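Local coordinates for transcriptional regulator, MarR family (Methanosarcina mazei, PDB 3S2W), which probably binds DNA and regulates transcription as a member of the MarR family, at residues Ser50-Phe55 and Val89-Val94; Met57-Glu62 and Val108-Lys113. All coordinates share one frame; numbering follows the deposited sequence.

Interaction 1: residues Ser50-Phe55 and Val89-Val94. With SO4 (sulfate ion), chain I.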
loop_
_atom_site.group_PDB
_atom_site.type_symbol
_atom_site.label_atom_id
_atom_site.label_comp_id
_atom_site.label_asym_id
_atom_site.label_seq_id
_atom_site.Cartn_x
_atom_site.Cartn_y
_atom_site.Cartn_z
ATOM N N SER A 50 -0.718 6.388 11.227
ATOM C CA SER A 50 -1.294 5.496 10.224
ATOM C C SER A 50 -0.547 4.173 10.106
ATOM O O SER A 50 -1.021 3.246 9.461
ATOM C CB SER A 50 -1.324 6.193 8.863
ATOM O OG SER A 50 -0.026 6.634 8.521
ATOM N N GLY A 51 0.633 4.088 10.711
ATOM C CA GLY A 51 1.331 2.815 10.821
ATOM C C GLY A 51 0.743 1.864 11.866
ATOM O O GLY A 51 0.929 0.643 11.799
ATOM N N GLN A 52 0.015 2.424 12.827
ATOM C CA GLN A 52 -0.607 1.649 13.891
ATOM C C GLN A 52 -2.019 1.202 13.543
ATOM O O GLN A 52 -2.550 0.264 14.133
ATOM C CB GLN A 52 -0.651 2.489 15.153
ATOM C CG GLN A 52 0.729 2.922 15.647
ATOM C CD GLN A 52 0.652 4.173 16.484
ATOM O OE1 GLN A 52 -0.217 4.296 17.342
ATOM N NE2 GLN A 52 1.540 5.122 16.226
ATOM N N PHE A 53 -2.636 1.890 12.594
ATOM C CA PHE A 53 -4.030 1.651 12.268
ATOM C C PHE A 53 -4.336 0.195 11.896
ATOM O O PHE A 53 -5.322 -0.367 12.371
ATOM C CB PHE A 53 -4.432 2.555 11.123
ATOM C CG PHE A 53 -5.888 2.568 10.857
ATOM C CD1 PHE A 53 -6.398 2.008 9.694
ATOM C CD2 PHE A 53 -6.764 3.152 11.764
ATOM C CE1 PHE A 53 -7.769 2.028 9.450
ATOM C CE2 PHE A 53 -8.122 3.183 11.517
ATOM C CZ PHE A 53 -8.625 2.631 10.358
ATOM N N PRO A 54 -3.487 -0.422 11.051
ATOM C CA PRO A 54 -3.725 -1.789 10.582
ATOM C C PRO A 54 -3.735 -2.785 11.753
ATOM O O PRO A 54 -4.640 -3.618 11.784
ATOM C CB PRO A 54 -2.538 -2.058 9.649
ATOM C CG PRO A 54 -1.942 -0.757 9.383
ATOM C CD PRO A 54 -2.184 0.078 10.594
ATOM N N PHE A 55 -2.782 -2.683 12.692
ATOM C CA PHE A 55 -2.797 -3.482 13.946
ATOM C C PHE A 55 -4.060 -3.262 14.773
ATOM O O PHE A 55 -4.765 -4.202 15.115
ATOM C CB PHE A 55 -1.544 -3.216 14.819
ATOM C CG PHE A 55 -0.250 -3.562 14.124
ATOM C CD1 PHE A 55 0.207 -4.875 14.098
ATOM C CD2 PHE A 55 0.482 -2.577 13.450
ATOM C CE1 PHE A 55 1.362 -5.209 13.433
ATOM C CE2 PHE A 55 1.655 -2.906 12.781
ATOM C CZ PHE A 55 2.095 -4.224 12.771
ATOM N N VAL A 89 0.905 0.769 22.841
ATOM C CA VAL A 89 0.969 0.537 24.278
ATOM C C VAL A 89 1.183 1.845 25.018
ATOM O O VAL A 89 0.525 2.104 26.024
ATOM C CB VAL A 89 2.057 -0.480 24.691
ATOM C CG1 VAL A 89 2.259 -0.408 26.168
ATOM C CG2 VAL A 89 1.633 -1.875 24.323
ATOM N N ASP A 90 2.087 2.680 24.517
ATOM C CA ASP A 90 2.392 3.950 25.182
ATOM C C ASP A 90 1.239 4.939 25.124
ATOM O O ASP A 90 1.112 5.823 25.965
ATOM C CB ASP A 90 3.669 4.569 24.619
ATOM C CG ASP A 90 4.920 3.741 24.954
ATOM O OD1 ASP A 90 4.930 3.046 26.007
ATOM O OD2 ASP A 90 5.894 3.796 24.160
ATOM N N GLU A 91 0.391 4.783 24.123
ATOM C CA GLU A 91 -0.797 5.615 23.998
ATOM C C GLU A 91 -1.932 5.044 24.835
ATOM O O GLU A 91 -2.962 5.669 24.999
ATOM C CB GLU A 91 -1.192 5.737 22.518
ATOM C CG GLU A 91 -0.156 6.532 21.679
ATOM C CD GLU A 91 0.110 5.963 20.278
ATOM O OE1 GLU A 91 1.215 6.217 19.739
ATOM O OE2 GLU A 91 -0.773 5.280 19.708
ATOM N N GLY A 92 -1.734 3.830 25.350
ATOM C CA GLY A 92 -2.683 3.190 26.246
ATOM C C GLY A 92 -3.844 2.493 25.562
ATOM O O GLY A 92 -4.916 2.353 26.150
ATOM N N TYR A 93 -3.631 2.045 24.327
ATOM C CA TYR A 93 -4.682 1.394 23.554
ATOM C C TYR A 93 -4.568 -0.113 23.570
ATOM O O TYR A 93 -5.525 -0.815 23.264
ATOM C CB TYR A 93 -4.660 1.860 22.110
ATOM C CG TYR A 93 -5.097 3.278 21.946
ATOM C CD1 TYR A 93 -6.260 3.728 22.540
ATOM C CD2 TYR A 93 -4.338 4.175 21.211
ATOM C CE1 TYR A 93 -6.658 5.017 22.391
ATOM C CE2 TYR A 93 -4.729 5.464 21.059
ATOM C CZ TYR A 93 -5.890 5.883 21.648
ATOM O OH TYR A 93 -6.293 7.172 21.505
ATOM N N VAL A 94 -3.388 -0.621 23.890
ATOM C CA VAL A 94 -3.238 -2.065 23.978
ATOM C C VAL A 94 -2.265 -2.410 25.050
ATOM O O VAL A 94 -1.451 -1.579 25.434
ATOM C CB VAL A 94 -2.688 -2.681 22.696
ATOM C CG1 VAL A 94 -3.565 -2.320 21.536
ATOM C CG2 VAL A 94 -1.224 -2.264 22.486
HETATM S S SO4 I . 3.404 5.571 12.984
HETATM O O1 SO4 I . 4.813 5.315 12.708
HETATM O O2 SO4 I . 2.842 4.410 13.675
HETATM O O3 SO4 I . 3.279 6.758 13.839
HETATM O O4 SO4 I . 2.720 5.772 11.707
#

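Interaction 2: residues Met57-Glu62 and Val108-Lys113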
loop_
_atom_site.group_PDB
_atom_site.type_symbol
_atom_site.label_atom_id
_atom_site.label_comp_id
_atom_site.label_asym_id
_atom_site.label_seq_id
_atom_site.Cartn_x
_atom_site.Cartn_y
_atom_site.Cartn_z
HETATM N N MSE A 57 -6.924 -2.280 13.811
HETATM C CA MSE A 57 -8.069 -2.843 13.092
HETATM C C MSE A 57 -8.099 -4.370 13.176
HETATM O O MSE A 57 -9.165 -4.979 13.230
HETATM C CB MSE A 57 -8.091 -2.390 11.615
HETATM C CG MSE A 57 -8.397 -0.890 11.404
HETATM SE SE MSE A 57 -10.114 -0.297 12.195
HETATM C CE MSE A 57 -11.368 -1.030 10.887
ATOM N N ARG A 58 -6.926 -4.986 13.191
ATOM C CA ARG A 58 -6.830 -6.434 13.333
ATOM C C ARG A 58 -7.267 -6.917 14.722
ATOM O O ARG A 58 -8.004 -7.896 14.839
ATOM C CB ARG A 58 -5.403 -6.893 13.032
ATOM C CG ARG A 58 -5.249 -8.394 12.907
ATOM C CD ARG A 58 -6.164 -8.949 11.849
ATOM N NE ARG A 58 -6.529 -10.324 12.155
ATOM C CZ ARG A 58 -6.187 -11.373 11.418
ATOM N NH1 ARG A 58 -5.481 -11.215 10.306
ATOM N NH2 ARG A 58 -6.569 -12.582 11.799
ATOM N N LEU A 59 -6.824 -6.228 15.773
ATOM C CA LEU A 59 -7.240 -6.586 17.119
ATOM C C LEU A 59 -8.755 -6.522 17.293
ATOM O O LEU A 59 -9.312 -7.311 18.054
ATOM C CB LEU A 59 -6.543 -5.714 18.157
ATOM C CG LEU A 59 -5.067 -6.041 18.246
ATOM C CD1 LEU A 59 -4.348 -4.970 19.047
ATOM C CD2 LEU A 59 -4.911 -7.414 18.871
ATOM N N TYR A 60 -9.418 -5.592 16.599
ATOM C CA TYR A 60 -10.893 -5.532 16.623
ATOM C C TYR A 60 -11.532 -6.768 15.992
ATOM O O TYR A 60 -12.672 -7.106 16.317
ATOM C CB TYR A 60 -11.444 -4.289 15.915
ATOM C CG TYR A 60 -11.075 -2.998 16.577
ATOM C CD1 TYR A 60 -11.131 -2.871 17.953
ATOM C CD2 TYR A 60 -10.648 -1.907 15.828
ATOM C CE1 TYR A 60 -10.786 -1.695 18.573
ATOM C CE2 TYR A 60 -10.291 -0.722 16.442
ATOM C CZ TYR A 60 -10.367 -0.624 17.815
ATOM O OH TYR A 60 -10.023 0.537 18.452
ATOM N N ARG A 61 -10.823 -7.421 15.072
ATOM C CA ARG A 61 -11.322 -8.685 14.561
ATOM C C ARG A 61 -10.947 -9.828 15.511
ATOM O O ARG A 61 -11.799 -10.587 15.948
ATOM C CB ARG A 61 -10.808 -8.952 13.155
ATOM C CG ARG A 61 -11.844 -8.683 12.079
ATOM C CD ARG A 61 -11.284 -8.970 10.687
ATOM N NE ARG A 61 -10.155 -8.099 10.361
ATOM C CZ ARG A 61 -9.106 -8.469 9.629
ATOM N NH1 ARG A 61 -9.040 -9.708 9.141
ATOM N NH2 ARG A 61 -8.125 -7.597 9.386
ATOM N N GLU A 62 -9.669 -9.929 15.840
ATOM C CA GLU A 62 -9.153 -11.034 16.627
ATOM C C GLU A 62 -8.271 -10.456 17.723
ATOM O O GLU A 62 -7.110 -10.121 17.483
ATOM C CB GLU A 62 -8.320 -11.957 15.729
ATOM C CG GLU A 62 -8.715 -13.427 15.746
ATOM C CD GLU A 62 -8.078 -14.195 16.893
ATOM O OE1 GLU A 62 -8.493 -13.990 18.056
ATOM O OE2 GLU A 62 -7.161 -15.006 16.626
ATOM N N VAL A 108 -1.062 -9.715 22.353
ATOM C CA VAL A 108 -1.517 -8.332 22.486
ATOM C C VAL A 108 -3.027 -8.241 22.573
ATOM O O VAL A 108 -3.748 -8.943 21.867
ATOM C CB VAL A 108 -0.924 -7.373 21.408
ATOM C CG1 VAL A 108 0.282 -7.992 20.740
ATOM C CG2 VAL A 108 -1.958 -7.000 20.388
ATOM N N PHE A 109 -3.484 -7.384 23.481
ATOM C CA PHE A 109 -4.888 -7.256 23.799
ATOM C C PHE A 109 -5.280 -5.790 23.773
ATOM O O PHE A 109 -4.483 -4.926 24.119
ATOM C CB PHE A 109 -5.146 -7.770 25.208
ATOM C CG PHE A 109 -5.045 -9.261 25.364
ATOM C CD1 PHE A 109 -6.189 -10.052 25.327
ATOM C CD2 PHE A 109 -3.824 -9.870 25.608
ATOM C CE1 PHE A 109 -6.120 -11.436 25.493
ATOM C CE2 PHE A 109 -3.747 -11.272 25.772
ATOM C CZ PHE A 109 -4.904 -12.048 25.715
ATOM N N LEU A 110 -6.517 -5.502 23.386
ATOM C CA LEU A 110 -7.050 -4.145 23.507
ATOM C C LEU A 110 -7.310 -3.805 24.971
ATOM O O LEU A 110 -7.795 -4.646 25.736
ATOM C CB LEU A 110 -8.340 -4.011 22.699
ATOM C CG LEU A 110 -8.140 -4.085 21.181
ATOM C CD1 LEU A 110 -9.414 -4.588 20.496
ATOM C CD2 LEU A 110 -7.660 -2.717 20.595
ATOM N N THR A 111 -6.970 -2.585 25.371
ATOM C CA THR A 111 -7.409 -2.069 26.663
ATOM C C THR A 111 -8.826 -1.504 26.525
ATOM O O THR A 111 -9.388 -1.466 25.427
ATOM C CB THR A 111 -6.521 -0.930 27.131
ATOM O OG1 THR A 111 -6.600 0.129 26.174
ATOM C CG2 THR A 111 -5.067 -1.392 27.257
ATOM N N GLU A 112 -9.408 -1.045 27.627
ATOM C CA GLU A 112 -10.735 -0.441 27.530
ATOM C C GLU A 112 -10.706 0.792 26.640
ATOM O O GLU A 112 -11.540 0.933 25.749
ATOM C CB GLU A 112 -11.338 -0.141 28.911
ATOM C CG GLU A 112 -12.238 -1.269 29.410
ATOM C CD GLU A 112 -13.408 -1.554 28.457
ATOM O OE1 GLU A 112 -14.157 -0.607 28.138
ATOM O OE2 GLU A 112 -13.575 -2.718 28.023
ATOM N N LYS A 113 -9.735 1.676 26.877
ATOM C CA LYS A 113 -9.498 2.817 25.988
ATOM C C LYS A 113 -9.476 2.389 24.504
ATOM O O LYS A 113 -10.135 2.991 23.669
ATOM C CB LYS A 113 -8.185 3.513 26.362
ATOM C CG LYS A 113 -8.047 4.944 25.866
ATOM C CD LYS A 113 -6.670 5.520 26.225
ATOM C CE LYS A 113 -6.628 7.041 26.103
ATOM N NZ LYS A 113 -5.313 7.607 26.529
#

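Interaction 1: residues Ser50-Phe55 and Val89-Val94
In the winged helix-turn-helix fold of MarR regulators, Gln52 and Glu91 link the start of helix 53-61 with the end of helix 78-90, presumably the recognition helix, as in other members of this family. The two side chains come from opposite directions, and the contact consists of an amide meeting a carboxylate, their planes 32° apart. Gln52 OE1, as modelled, lies 2.6 Å from Glu91 OE2; two oxygens so close suggest that the amide is turned over, in which case its NH2 group may be what meets the carboxylate. Glu91 reaches this position through a chain bent at chi2 (140°). On the other flank of the amide sits a sulfate ion, probably from the crystallisation liquor, with O2 at 3.3 Å from Gln52 CG. The backbone also holds this anion: Gly51 N donates to sulfate O4 at 2.9 Å, with an N-H...O angle of 146°. An alanine in place of Gln52 would probably leave the Glu91 carboxylate without its amide neighbour and open a gap between the two segments. A Schellman motif closes helix 78-90, with Gly92 at positive phi and its N bonded to Val89 O. Around the contact, Gln52 also packs on Lys87 and Leu88 of helix 78-90, while Tyr93 leans on Lys113 and Leu117 of helix 112-133.

Interaction 2: residues Met57-Glu62 and Val108-Lys113
Helix 57-61 and strand 108-110 cross almost at a right angle (84°), their axes 8.7 Å apart at closest approach, with Leu59 and Leu110 nearest each other along the backbone. What fills the space between them is apolar. Leu59 sets its CB toward the strand, with CG beside its own backbone N (chi1 -70°), which carries both methyls to a single branch of Val108: CD2 lies 3.3 Å from Val108 CG2 and CD1 3.4 Å from the same carbon. The leucine and the valine cross at about a right angle, and both separations are short enough to mark tight packing. Leu110 meets the helix nearer the root of the same residue, its CG 3.8 Å from Leu59 CB. Here, in the winged helix-turn-helix fold, the second wing strand, 106-110, crosses helix 53-61. From there Leu110 reaches on to Tyr60, placing CD1 at 3.5 Å from Tyr60 CD1, an oblique approach to the ring. The CB of Tyr60 is directed away from the strand, yet the CD1-CE1 side of the ring comes back to meet Leu110, and its OH is hydrogen-bonded to Gly114 O in helix 112-133. Beyond the leucine the strand gives way to that helix, with Thr111 at the N-cap position and its OG1 bonded to Gly114 N. Leu110 N itself is taken up by Asp63 OD1, just past the end of helix 53-61.

How the interactions relate
Helix 53-61 serves both contacts, interaction 1 at its beginning and interaction 2 further along, their centres about 9 Å apart. The segments alternate along the chain, 50-55, 57-62, 89-94 and 108-113, so each pairing spans the helix-turn-helix, and the second also spans the wing. Their later segments meet directly: Tyr93 O and Thr111 N, 3.1 Å apart, probably form a hydrogen bond where the antiparallel wing strands 94-98 and 106-110 come together, and Thr111 OG1 probably bonds to Gly92 O. One helix is thereby tied to the exit of the presumed recognition helix and to the wing, the two elements through which winged helix proteins generally approach DNA.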